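Local coordinates for protein polyprenyl synthetase (Zymomonas mobilis subsp. mobilis, PDB 4KKM) that probably acts as a magnesium-dependent prenyltransferase of the FPP/GGPP synthase family, joining isoprenyl diphosphates into longer chains such as farnesyl diphosphate, at residues R237-A242 with S310-I315. Numbering follows the deposited sequence.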
loop_
_atom_site.group_PDB
_atom_site.type_symbol
_atom_site.label_atom_id
_atom_site.label_comp_id
_atom_site.label_asym_id
_atom_site.label_seq_id
_atom_site.Cartn_x
_atom_site.Cartn_y
_atom_site.Cartn_z
ATOM N N ARG B 237 11.059 18.839 -8.070
ATOM C CA ARG B 237 12.224 18.170 -8.628
ATOM C C ARG B 237 13.499 18.861 -8.145
ATOM O O ARG B 237 14.461 18.210 -7.713
ATOM C CB ARG B 237 12.147 18.201 -10.154
ATOM C CG ARG B 237 13.408 17.716 -10.860
ATOM C CD ARG B 237 13.424 18.189 -12.313
ATOM N NE ARG B 237 13.671 19.627 -12.398
ATOM C CZ ARG B 237 13.271 20.402 -13.402
ATOM N NH1 ARG B 237 12.599 19.878 -14.420
ATOM N NH2 ARG B 237 13.545 21.704 -13.385
ATOM N N ASP B 238 13.492 20.189 -8.198
ATOM C CA ASP B 238 14.672 20.966 -7.826
ATOM C C ASP B 238 14.955 20.945 -6.325
ATOM O O ASP B 238 16.092 20.729 -5.928
ATOM C CB ASP B 238 14.586 22.406 -8.359
ATOM C CG ASP B 238 14.699 22.474 -9.873
ATOM O OD1 ASP B 238 15.147 21.478 -10.481
ATOM O OD2 ASP B 238 14.333 23.517 -10.454
ATOM N N ILE B 239 13.939 21.152 -5.485
ATOM C CA ILE B 239 14.174 21.065 -4.039
ATOM C C ILE B 239 14.527 19.647 -3.587
ATOM O O ILE B 239 15.279 19.468 -2.632
ATOM C CB ILE B 239 13.001 21.598 -3.170
ATOM C CG1 ILE B 239 11.725 20.781 -3.397
ATOM C CG2 ILE B 239 12.764 23.069 -3.425
ATOM C CD1 ILE B 239 10.775 20.781 -2.205
ATOM N N GLY B 240 13.991 18.642 -4.269
ATOM C CA GLY B 240 14.314 17.263 -3.935
ATOM C C GLY B 240 15.781 16.947 -4.181
ATOM O O GLY B 240 16.437 16.296 -3.369
ATOM N N LEU B 241 16.308 17.407 -5.308
ATOM C CA LEU B 241 17.724 17.193 -5.590
ATOM C C LEU B 241 18.578 17.995 -4.608
ATOM O O LEU B 241 19.564 17.489 -4.073
ATOM C CB LEU B 241 18.063 17.546 -7.041
ATOM C CG LEU B 241 19.540 17.430 -7.438
ATOM C CD1 LEU B 241 20.089 16.077 -7.018
ATOM C CD2 LEU B 241 19.717 17.634 -8.937
ATOM N N ALA B 242 18.190 19.244 -4.361
ATOM C CA ALA B 242 18.922 20.090 -3.420
ATOM C C ALA B 242 18.939 19.480 -2.020
ATOM O O ALA B 242 19.961 19.512 -1.337
ATOM C CB ALA B 242 18.325 21.483 -3.378
ATOM N N SER B 310 10.135 30.095 1.014
ATOM C CA SER B 310 10.857 29.928 2.278
ATOM C C SER B 310 11.314 28.492 2.503
ATOM O O SER B 310 12.416 28.251 3.005
ATOM C CB SER B 310 9.986 30.367 3.456
ATOM O OG SER B 310 9.819 31.770 3.460
ATOM N N ILE B 311 10.456 27.542 2.140
ATOM C CA ILE B 311 10.761 26.133 2.325
ATOM C C ILE B 311 11.990 25.752 1.516
ATOM O O ILE B 311 12.880 25.077 2.025
ATOM C CB ILE B 311 9.558 25.231 1.957
ATOM C CG1 ILE B 311 8.468 25.358 3.022
ATOM C CG2 ILE B 311 9.996 23.774 1.803
ATOM C CD1 ILE B 311 7.135 24.788 2.595
ATOM N N ALA B 312 12.050 26.222 0.271
ATOM C CA ALA B 312 13.197 25.961 -0.594
ATOM C C ALA B 312 14.498 26.506 0.001
ATOM O O ALA B 312 15.529 25.825 0.002
ATOM C CB ALA B 312 12.961 26.545 -1.986
ATOM N N ARG B 313 14.445 27.731 0.511
ATOM C CA ARG B 313 15.612 28.339 1.141
ATOM C C ARG B 313 15.977 27.577 2.416
ATOM O O ARG B 313 17.154 27.398 2.735
ATOM C CB ARG B 313 15.351 29.818 1.444
ATOM C CG ARG B 313 14.972 30.633 0.211
ATOM C CD ARG B 313 15.191 32.129 0.408
ATOM N NE ARG B 313 14.866 32.897 -0.794
ATOM C CZ ARG B 313 15.665 33.001 -1.852
ATOM N NH1 ARG B 313 16.836 32.377 -1.864
ATOM N NH2 ARG B 313 15.294 33.721 -2.905
ATOM N N TYR B 314 14.952 27.118 3.126
ATOM C CA TYR B 314 15.115 26.337 4.349
ATOM C C TYR B 314 15.861 25.031 4.086
ATOM O O TYR B 314 16.656 24.578 4.910
ATOM C CB TYR B 314 13.739 26.057 4.948
ATOM C CG TYR B 314 13.729 25.152 6.154
ATOM C CD1 TYR B 314 14.487 25.449 7.277
ATOM C CD2 TYR B 314 12.935 24.011 6.180
ATOM C CE1 TYR B 314 14.471 24.627 8.388
ATOM C CE2 TYR B 314 12.910 23.183 7.287
ATOM C CZ TYR B 314 13.681 23.498 8.388
ATOM O OH TYR B 314 13.666 22.684 9.495
ATOM N N ILE B 315 15.617 24.440 2.919
ATOM C CA ILE B 315 16.320 23.231 2.491
ATOM C C ILE B 315 17.779 23.559 2.116
ATOM O O ILE B 315 18.278 23.159 1.064
ATOM C CB ILE B 315 15.561 22.537 1.321
ATOM C CG1 ILE B 315 14.082 22.344 1.677
ATOM C CG2 ILE B 315 16.168 21.190 0.982
ATOM C CD1 ILE B 315 13.687 20.921 2.054
#
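Ile239 meets Ala312 through a single methyl. Its CG2 lies 3.8 Å from Ala312 CB and 4.1 Å from Ala312 CA, so the branch sits against the alanine's methyl and the backbone beneath it. The CA atoms of Ile239 and Ala312 are 6.1 Å apart. The backbones are close here, consistent with a side chain at Ala312 that is only a methyl. In Ile239 the first torsion (chi1 62°) sets CG1 between the backbone N and the carbonyl carbon. This leaves CG2 opposite the carbonyl carbon, and from there it reaches the second helix.

Ile315 fills the other half of the contact. It is the first residue past helix 306-314 to leave helical backbone angles, yet its N is still bonded to Ile311 O at 2.9 Å. The CA-CB bonds of Ile239, Ala242 and Ile315 all point across the contact. Ile315 CG2 lies against the backbone of helix 226-253, 4.1 Å from Ile239 O and 4.4 Å from Ala242 C. Ala242 comes closest through this carbonyl carbon, not its methyl.

Asp238 stands apart from the contact and makes polar bonds of its own. Its OD1 takes Arg237 NE at 3.0 Å in a salt bridge. The acceptor lies in the guanidinium plane but is approached from above the carboxylate plane. His297 NE2 is hydrogen-bonded to Asp238 OD2.

Ile239 also touches Leu75 of helix 71-80 and Ala294 of helix 280-296. The contact thus packs the C-terminal helix 306-314 against the long helix 226-253 in the mostly helical isoprenoid synthase fold, away from the calcium site. All four touching residues are buried. They meet by van der Waals contact, methyl on methyl at Ala312 and methyl on backbone carbonyls at Ile315. With no polar bond between the segments, the joint rests on shape fit rather than on directional bonds.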